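Local coordinates for putative glycosyltransferase (GalT1) (Streptococcus parasanguinis FW213, PDB 5HEA), which probably transfers sugars from nucleotide-sugar donors through the family 2 (GT-A) glycosyltransferase domain held in this C-terminal part of a longer protein, at residues A[113-118]-A[200-205]; A[142-147]-A[204-209]; A[229-234]-A[264-269]. All coordinates share one frame; numbering follows the deposited sequence.

Contact 1. Residues A[113-118]-A[200-205]; sequences GSDISV and LKASQI
Asp115 and Gln204 join the backbones of 113-118 and 200-205 where two parallel strands, 116-125 and 204-217, begin side by side. Asp115 N donates to Gln204 O at 3.0 Å, nearly straight at 170°. The carboxylate of Asp115 reaches further back along the other segment. Its CG lies beside its own backbone N (chi1 -58°), which brings OD1 over the turn before the strand. There OD1 accepts from Ser203 N at 2.7 Å, on the anti side of the carboxylate. A weak second bond comes from Gln204 N. OD2 forms a salt bridge with Lys174, so both oxygens of the carboxylate are engaged. Gln204 returns the grip with an extended side chain. Its NE2 donates to Ser114 OG at 2.9 Å, and OG lies in the amide plane. The same hydroxyl also bonds to Thr206 OG1. On the side of the sheet with Ile116 and Ile205, the contacts are apolar. Ile116 CD1 touches Ala202 CB at 3.8 Å. Val118 CG2 meets Ile205 CG2 at 4.0 Å, and helix 147-150 packs against both of these residues through Trp150. Before the strand, Gly113 ends helix 101-110 in a Schellman motif. Helix 195-201 passes into strand 204-217 through Ala202 and Ser203. The two turns meet at the starts of neighbouring strands inside the mixed sheet of a GT-A type glycosyltransferase domain.

Contact 2. Residues A[142-147]-A[204-209]; sequences CKNYTI and QITFIN
Asn144 lies against both Gln204 and Thr206 on one side of the antiparallel pair 142-146 and 204-209. Its amide stacks on that of Gln204, the two planes 18° apart, with Asn144 CG 3.5 Å from Gln204 NE2, which is held by Ser114 OG. Asn144 OD1 accepts from Thr206 OG1 at 2.7 Å, and that donor is tilted 29° from the carbonyl plane. Thr206 OG1 also bonds to Ser114 OG, while Asn144 ND2 bonds to Asn112. Further along this side, Cys142 SG rests in the notch formed by two methyls. Ile208 CG2 is 3.4 Å from SG, and Thr206 CG2 is 3.6 Å from it. On the other side, Tyr145 and Phe207 lie alongside each other. The edge of the tyrosine ring meets the base of the phenylalanine, with CE2 3.7 Å from Phe207 CB. Lys143 CG packs on a face of the Tyr145 ring, toward its rim. Past the strand, Ile147 crosses Ile205 at about a right angle, their CD1 methyls 3.8 Å apart. Backbone bonds pair Lys143 with Phe207 and Tyr145 with Ile205. Strand 204-217 has 142-146 on one flank and 116-125 on the other. Trp150 of helix 147-150 meets the Tyr145 ring edge-to-face and packs on Phe207, and helix 101-110 covers Ile208.

Contact 3. Residues A[229-234]-A[264-269]; sequences DDISSM and KKCCED
Ile231 and Met234, one turn apart on helix 231-247, both reach Cys266 on helix 253-272. Ile231 touches with its CG2 branch. CG2 is anti to the backbone N while CG1 lies beside it (chi1 -50°), and this CG2 methyl sits 3.6 Å from Cys266 CB and equally near its SG. Met234 runs out extended through chi1 and chi2, then bends at chi3 (60°). The bend turns its CE methyl to Cys266 CB at 4.0 Å. Cys266 SG is anti to its own backbone N and forms a disulfide with Cys282. Nearby, Lys265 is extended until its last torsion, where it bends. Its NZ forms a salt bridge with Asp269 OD2 at 3.3 Å, its hydrogen bond weak. Asp229 OD2 lies 4.0 Å from Lys265 NZ, too far for a salt bridge; Asp229 is poorly ordered, and its OD1 pairs with Arg189. Asp230 is the N-cap of helix 231-247. Its OD1 accepts from Ser233 N at 3.2 Å, from above the carboxylate plane. Helix 276-291 packs against both partners, with Leu278 touching Ile231 and Cys266. Two disulfides, Cys266-Cys282 and Cys267-Cys283, tie it to helix 253-272, and so the contact sits among three C-terminal helices.

How the contacts relate
Contacts 1 and 2 share Gln204 and Ile205, and their centres are about 8 Å apart. They are the two flanks of strand 204-217 in one mixed sheet. Ser114 OG of contact 1 and Thr206 OG1 of contact 2, 2.5 Å apart, join the two contacts between neighbouring chain segments. A backbone link, Val118 O to Ile208 N at 2.8 Å, joins them as well. Contact 3 stands apart, its centre about 31 Å from the centres of both others. Its nearest atoms are about 15 Å from contact 1 and 20 Å from contact 2. Helix 231-247 follows strand 204-217 in the chain after an unmodelled stretch and packs on the disulfide-linked pair of helices.

Contact 1. Residues A[113-118]-A[200-205]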
loop_
_atom_site.group_PDB
_atom_site.type_symbol
_atom_site.label_atom_id
_atom_site.label_comp_id
_atom_site.label_asym_id
_atom_site.label_seq_id
_atom_site.Cartn_x
_atom_site.Cartn_y
_atom_site.Cartn_z
ATOM N N GLY A 113 -8.790 -52.755 -0.240
ATOM C CA GLY A 113 -10.045 -52.055 -0.052
ATOM C C GLY A 113 -9.859 -50.830 0.825
ATOM O O GLY A 113 -10.746 -50.457 1.591
ATOM N N SER A 114 -8.692 -50.205 0.729
ATOM C CA SER A 114 -8.424 -48.993 1.502
ATOM C C SER A 114 -8.856 -47.762 0.728
ATOM O O SER A 114 -9.099 -47.834 -0.466
ATOM C CB SER A 114 -6.935 -48.883 1.817
ATOM O OG SER A 114 -6.561 -49.837 2.783
ATOM N N ASP A 115 -8.917 -46.621 1.404
ATOM C CA ASP A 115 -9.294 -45.373 0.748
ATOM C C ASP A 115 -8.063 -44.546 0.417
ATOM O O ASP A 115 -8.118 -43.634 -0.407
ATOM C CB ASP A 115 -10.205 -44.582 1.668
ATOM C CG ASP A 115 -11.457 -45.371 2.047
ATOM O OD1 ASP A 115 -11.659 -45.636 3.248
ATOM O OD2 ASP A 115 -12.219 -45.746 1.134
ATOM N N ILE A 116 -6.969 -44.863 1.104
ATOM C CA ILE A 116 -5.687 -44.175 0.965
ATOM C C ILE A 116 -4.581 -45.215 1.110
ATOM O O ILE A 116 -4.694 -46.126 1.932
ATOM C CB ILE A 116 -5.505 -43.093 2.062
ATOM C CG1 ILE A 116 -6.651 -42.070 1.993
ATOM C CG2 ILE A 116 -4.133 -42.392 1.918
ATOM C CD1 ILE A 116 -6.675 -41.058 3.133
ATOM N N SER A 117 -3.540 -45.112 0.288
ATOM C CA SER A 117 -2.312 -45.859 0.516
ATOM C C SER A 117 -1.160 -44.856 0.637
ATOM O O SER A 117 -1.204 -43.764 0.064
ATOM C CB SER A 117 -2.044 -46.878 -0.595
ATOM O OG SER A 117 -1.757 -46.238 -1.825
ATOM N N VAL A 118 -0.147 -45.227 1.409
ATOM C CA VAL A 118 0.946 -44.332 1.752
ATOM C C VAL A 118 2.221 -45.144 1.688
ATOM O O VAL A 118 2.259 -46.277 2.178
ATOM C CB VAL A 118 0.790 -43.783 3.195
ATOM C CG1 VAL A 118 1.952 -42.833 3.565
ATOM C CG2 VAL A 118 -0.562 -43.086 3.381
ATOM N N LEU A 200 -8.859 -38.362 7.978
ATOM C CA LEU A 200 -10.087 -38.415 8.783
ATOM C C LEU A 200 -11.326 -38.751 7.939
ATOM O O LEU A 200 -12.349 -39.168 8.474
ATOM C CB LEU A 200 -10.287 -37.105 9.560
ATOM C CG LEU A 200 -9.251 -36.793 10.641
ATOM C CD1 LEU A 200 -9.393 -35.350 11.132
ATOM C CD2 LEU A 200 -9.370 -37.786 11.808
ATOM N N LYS A 201 -11.228 -38.582 6.621
ATOM C CA LYS A 201 -12.322 -38.940 5.719
ATOM C C LYS A 201 -12.309 -40.436 5.414
ATOM O O LYS A 201 -13.321 -40.990 4.994
ATOM C CB LYS A 201 -12.219 -38.163 4.401
ATOM C CG LYS A 201 -12.536 -36.672 4.487
ATOM C CD LYS A 201 -14.028 -36.429 4.513
ATOM C CE LYS A 201 -14.374 -35.062 3.930
ATOM N NZ LYS A 201 -14.345 -35.020 2.439
ATOM N N ALA A 202 -11.171 -41.090 5.629
ATOM C CA ALA A 202 -11.007 -42.488 5.214
ATOM C C ALA A 202 -11.540 -43.488 6.241
ATOM O O ALA A 202 -11.761 -43.134 7.399
ATOM C CB ALA A 202 -9.541 -42.781 4.892
ATOM N N SER A 203 -11.749 -44.734 5.805
ATOM C CA SER A 203 -12.148 -45.828 6.698
ATOM C C SER A 203 -10.940 -46.685 7.055
ATOM O O SER A 203 -10.818 -47.167 8.179
ATOM C CB SER A 203 -13.211 -46.722 6.042
ATOM O OG SER A 203 -14.458 -46.056 5.937
ATOM N N GLN A 204 -10.049 -46.870 6.082
ATOM C CA GLN A 204 -8.850 -47.673 6.268
ATOM C C GLN A 204 -7.716 -47.130 5.414
ATOM O O GLN A 204 -7.922 -46.684 4.282
ATOM C CB GLN A 204 -9.107 -49.134 5.894
ATOM C CG GLN A 204 -7.865 -50.024 5.977
ATOM C CD GLN A 204 -8.171 -51.477 5.658
ATOM O OE1 GLN A 204 -8.628 -52.233 6.520
ATOM N NE2 GLN A 204 -7.931 -51.870 4.414
ATOM N N ILE A 205 -6.512 -47.180 5.964
ATOM C CA ILE A 205 -5.335 -46.699 5.273
ATOM C C ILE A 205 -4.311 -47.827 5.203
ATOM O O ILE A 205 -4.116 -48.542 6.181
ATOM C CB ILE A 205 -4.759 -45.495 6.020
ATOM C CG1 ILE A 205 -5.832 -44.388 6.095
ATOM C CG2 ILE A 205 -3.460 -45.037 5.365
ATOM C CD1 ILE A 205 -5.407 -43.140 6.857
#

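Contact 2. Residues A[142-147]-A[204-209]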
loop_
_atom_site.group_PDB
_atom_site.type_symbol
_atom_site.label_atom_id
_atom_site.label_comp_id
_atom_site.label_asym_id
_atom_site.label_seq_id
_atom_site.Cartn_x
_atom_site.Cartn_y
_atom_site.Cartn_z
ATOM N N CYS A 142 4.089 -53.986 5.247
ATOM C CA CYS A 142 2.861 -53.385 4.777
ATOM C C CYS A 142 1.853 -53.690 5.870
ATOM O O CYS A 142 1.977 -54.708 6.546
ATOM C CB CYS A 142 2.447 -54.022 3.450
ATOM S SG CYS A 142 0.935 -53.342 2.741
ATOM N N LYS A 143 0.877 -52.812 6.067
ATOM C CA LYS A 143 -0.136 -53.005 7.108
ATOM C C LYS A 143 -1.367 -52.164 6.800
ATOM O O LYS A 143 -1.248 -51.060 6.255
ATOM C CB LYS A 143 0.423 -52.600 8.477
ATOM C CG LYS A 143 -0.406 -53.090 9.656
ATOM C CD LYS A 143 0.214 -52.663 10.976
ATOM C CE LYS A 143 -0.571 -53.212 12.166
ATOM N NZ LYS A 143 -1.978 -52.707 12.218
ATOM N N ASN A 144 -2.539 -52.699 7.131
ATOM C CA ASN A 144 -3.786 -51.951 7.072
ATOM C C ASN A 144 -4.044 -51.328 8.431
ATOM O O ASN A 144 -3.848 -51.981 9.447
ATOM C CB ASN A 144 -4.956 -52.875 6.708
ATOM C CG ASN A 144 -4.916 -53.321 5.266
ATOM O OD1 ASN A 144 -4.293 -52.673 4.428
ATOM N ND2 ASN A 144 -5.577 -54.433 4.966
ATOM N N TYR A 145 -4.465 -50.065 8.450
ATOM C CA TYR A 145 -4.734 -49.371 9.709
ATOM C C TYR A 145 -6.150 -48.824 9.761
ATOM O O TYR A 145 -6.682 -48.357 8.752
ATOM C CB TYR A 145 -3.786 -48.182 9.902
ATOM C CG TYR A 145 -2.329 -48.536 10.048
ATOM C CD1 TYR A 145 -1.766 -48.741 11.304
ATOM C CD2 TYR A 145 -1.505 -48.645 8.933
ATOM C CE1 TYR A 145 -0.427 -49.056 11.442
ATOM C CE2 TYR A 145 -0.165 -48.960 9.064
ATOM C CZ TYR A 145 0.368 -49.163 10.320
ATOM O OH TYR A 145 1.700 -49.484 10.451
ATOM N N THR A 146 -6.744 -48.849 10.952
ATOM C CA THR A 146 -7.923 -48.042 11.205
ATOM C C THR A 146 -7.423 -46.615 11.343
ATOM O O THR A 146 -6.225 -46.384 11.542
ATOM C CB THR A 146 -8.611 -48.416 12.531
ATOM O OG1 THR A 146 -7.737 -48.076 13.616
ATOM C CG2 THR A 146 -8.941 -49.912 12.587
ATOM N N ILE A 147 -8.330 -45.648 11.275
ATOM C CA ILE A 147 -7.901 -44.257 11.399
ATOM C C ILE A 147 -7.320 -43.999 12.791
ATOM O O ILE A 147 -6.308 -43.326 12.921
ATOM C CB ILE A 147 -9.028 -43.262 11.081
ATOM C CG1 ILE A 147 -9.666 -43.615 9.738
ATOM C CG2 ILE A 147 -8.496 -41.827 11.086
ATOM C CD1 ILE A 147 -8.654 -43.903 8.622
ATOM N N GLN A 204 -10.049 -46.870 6.082
ATOM C CA GLN A 204 -8.850 -47.673 6.268
ATOM C C GLN A 204 -7.716 -47.130 5.414
ATOM O O GLN A 204 -7.922 -46.684 4.282
ATOM C CB GLN A 204 -9.107 -49.134 5.894
ATOM C CG GLN A 204 -7.865 -50.024 5.977
ATOM C CD GLN A 204 -8.171 -51.477 5.658
ATOM O OE1 GLN A 204 -8.628 -52.233 6.520
ATOM N NE2 GLN A 204 -7.931 -51.870 4.414
ATOM N N ILE A 205 -6.512 -47.180 5.964
ATOM C CA ILE A 205 -5.335 -46.699 5.273
ATOM C C ILE A 205 -4.311 -47.827 5.203
ATOM O O ILE A 205 -4.116 -48.542 6.181
ATOM C CB ILE A 205 -4.759 -45.495 6.020
ATOM C CG1 ILE A 205 -5.832 -44.388 6.095
ATOM C CG2 ILE A 205 -3.460 -45.037 5.365
ATOM C CD1 ILE A 205 -5.407 -43.140 6.857
ATOM N N THR A 206 -3.677 -47.998 4.043
ATOM C CA THR A 206 -2.632 -49.007 3.896
ATOM C C THR A 206 -1.264 -48.337 3.784
ATOM O O THR A 206 -1.061 -47.454 2.947
ATOM C CB THR A 206 -2.870 -49.898 2.667
ATOM O OG1 THR A 206 -4.126 -50.577 2.808
ATOM C CG2 THR A 206 -1.749 -50.932 2.528
ATOM N N PHE A 207 -0.333 -48.749 4.641
ATOM C CA PHE A 207 1.028 -48.225 4.604
ATOM C C PHE A 207 1.984 -49.259 4.033
ATOM O O PHE A 207 1.964 -50.421 4.458
ATOM C CB PHE A 207 1.491 -47.822 6.012
ATOM C CG PHE A 207 2.893 -47.263 6.050
ATOM C CD1 PHE A 207 3.169 -46.018 5.504
ATOM C CD2 PHE A 207 3.925 -47.974 6.630
ATOM C CE1 PHE A 207 4.442 -45.502 5.536
ATOM C CE2 PHE A 207 5.215 -47.466 6.657
ATOM C CZ PHE A 207 5.471 -46.229 6.114
ATOM N N ILE A 208 2.816 -48.851 3.071
ATOM C CA ILE A 208 3.919 -49.713 2.627
ATOM C C ILE A 208 5.258 -49.075 2.976
ATOM O O ILE A 208 5.563 -47.962 2.524
ATOM C CB ILE A 208 3.859 -50.070 1.110
ATOM C CG1 ILE A 208 3.420 -48.878 0.281
ATOM C CG2 ILE A 208 2.882 -51.208 0.862
ATOM C CD1 ILE A 208 3.340 -49.162 -1.201
ATOM N N ASN A 209 6.047 -49.771 3.794
ATOM C CA ASN A 209 7.327 -49.243 4.244
ATOM C C ASN A 209 8.435 -49.461 3.227
ATOM O O ASN A 209 9.374 -50.220 3.465
ATOM C CB ASN A 209 7.752 -49.822 5.596
ATOM C CG ASN A 209 8.800 -48.956 6.285
ATOM O OD1 ASN A 209 8.734 -47.730 6.205
ATOM N ND2 ASN A 209 9.784 -49.585 6.933
#

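Contact 3. Residues A[229-234]-A[264-269]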
loop_
_atom_site.group_PDB
_atom_site.type_symbol
_atom_site.label_atom_id
_atom_site.label_comp_id
_atom_site.label_asym_id
_atom_site.label_seq_id
_atom_site.Cartn_x
_atom_site.Cartn_y
_atom_site.Cartn_z
ATOM N N ASP A 229 10.876 -21.237 8.044
ATOM C CA ASP A 229 9.659 -21.861 8.549
ATOM C C ASP A 229 8.605 -20.804 8.882
ATOM O O ASP A 229 8.928 -19.689 9.292
ATOM C CB ASP A 229 9.967 -22.715 9.788
ATOM C CG ASP A 229 8.927 -23.814 10.030
ATOM O OD1 ASP A 229 7.758 -23.663 9.608
ATOM O OD2 ASP A 229 9.285 -24.838 10.652
ATOM N N ASP A 230 7.343 -21.169 8.682
ATOM C CA ASP A 230 6.204 -20.347 9.074
ATOM C C ASP A 230 5.862 -20.720 10.514
ATOM O O ASP A 230 5.085 -21.643 10.762
ATOM C CB ASP A 230 5.017 -20.641 8.146
ATOM C CG ASP A 230 3.806 -19.744 8.407
ATOM O OD1 ASP A 230 3.742 -19.072 9.456
ATOM O OD2 ASP A 230 2.894 -19.726 7.550
ATOM N N ILE A 231 6.448 -20.002 11.465
ATOM C CA ILE A 231 6.298 -20.352 12.875
ATOM C C ILE A 231 4.838 -20.274 13.311
ATOM O O ILE A 231 4.342 -21.157 14.007
ATOM C CB ILE A 231 7.148 -19.446 13.800
ATOM C CG1 ILE A 231 8.595 -19.372 13.317
ATOM C CG2 ILE A 231 7.106 -19.967 15.217
ATOM C CD1 ILE A 231 8.861 -18.265 12.311
ATOM N N SER A 232 4.156 -19.214 12.892
ATOM C CA SER A 232 2.772 -19.011 13.285
ATOM C C SER A 232 1.856 -20.159 12.868
ATOM O O SER A 232 1.054 -20.633 13.672
ATOM C CB SER A 232 2.235 -17.710 12.709
ATOM O OG SER A 232 0.978 -17.453 13.273
ATOM N N SER A 233 1.959 -20.584 11.608
ATOM C CA SER A 233 1.199 -21.737 11.115
ATOM C C SER A 233 1.513 -23.045 11.840
ATOM O O SER A 233 0.616 -23.852 12.110
ATOM C CB SER A 233 1.457 -21.928 9.628
ATOM O OG SER A 233 0.725 -20.964 8.908
ATOM N N MET A 234 2.791 -23.260 12.130
ATOM C CA MET A 234 3.223 -24.441 12.873
ATOM C C MET A 234 2.383 -24.603 14.159
ATOM O O MET A 234 1.946 -25.706 14.506
ATOM C CB MET A 234 4.713 -24.323 13.210
ATOM C CG MET A 234 5.311 -25.550 13.890
ATOM S SD MET A 234 7.053 -25.347 14.344
ATOM C CE MET A 234 6.987 -23.940 15.472
ATOM N N LYS A 264 7.898 -25.009 22.210
ATOM C CA LYS A 264 9.291 -24.811 22.622
ATOM C C LYS A 264 10.095 -24.192 21.490
ATOM O O LYS A 264 10.843 -23.234 21.693
ATOM C CB LYS A 264 9.932 -26.145 23.025
ATOM C CG LYS A 264 9.838 -26.456 24.514
ATOM C CD LYS A 264 10.401 -27.837 24.866
ATOM C CE LYS A 264 9.375 -28.950 24.634
ATOM N NZ LYS A 264 8.109 -28.736 25.404
ATOM N N LYS A 265 9.938 -24.750 20.294
ATOM C CA LYS A 265 10.638 -24.252 19.118
ATOM C C LYS A 265 10.196 -22.825 18.771
ATOM O O LYS A 265 11.026 -21.963 18.495
ATOM C CB LYS A 265 10.405 -25.192 17.931
ATOM C CG LYS A 265 11.207 -24.839 16.696
ATOM C CD LYS A 265 11.175 -25.963 15.670
ATOM C CE LYS A 265 12.118 -25.680 14.499
ATOM N NZ LYS A 265 11.780 -24.423 13.758
ATOM N N CYS A 266 8.883 -22.592 18.790
ATOM C CA CYS A 266 8.308 -21.284 18.495
ATOM C C CYS A 266 8.773 -20.226 19.493
ATOM O O CYS A 266 9.126 -19.115 19.110
ATOM C CB CYS A 266 6.777 -21.374 18.522
ATOM S SG CYS A 266 5.927 -19.759 18.621
ATOM N N CYS A 267 8.757 -20.584 20.773
ATOM C CA CYS A 267 9.111 -19.670 21.853
ATOM C C CYS A 267 10.497 -19.061 21.616
ATOM O O CYS A 267 10.690 -17.846 21.748
ATOM C CB CYS A 267 9.068 -20.419 23.189
ATOM S SG CYS A 267 9.522 -19.438 24.658
ATOM N N GLU A 268 11.447 -19.914 21.236
ATOM C CA GLU A 268 12.821 -19.500 20.976
ATOM C C GLU A 268 12.997 -18.839 19.607
ATOM O O GLU A 268 13.564 -17.747 19.502
ATOM C CB GLU A 268 13.773 -20.696 21.085
ATOM C CG GLU A 268 15.149 -20.392 20.529
ATOM C CD GLU A 268 16.221 -21.351 21.013
ATOM O OE1 GLU A 268 15.895 -22.519 21.333
ATOM O OE2 GLU A 268 17.395 -20.923 21.078
ATOM N N ASP A 269 12.502 -19.490 18.559
ATOM C CA ASP A 269 12.721 -18.988 17.201
ATOM C C ASP A 269 11.934 -17.737 16.831
ATOM O O ASP A 269 12.405 -16.928 16.033
ATOM C CB ASP A 269 12.491 -20.079 16.168
ATOM C CG ASP A 269 13.574 -21.138 16.209
ATOM O OD1 ASP A 269 14.673 -20.834 16.731
ATOM O OD2 ASP A 269 13.324 -22.262 15.726
#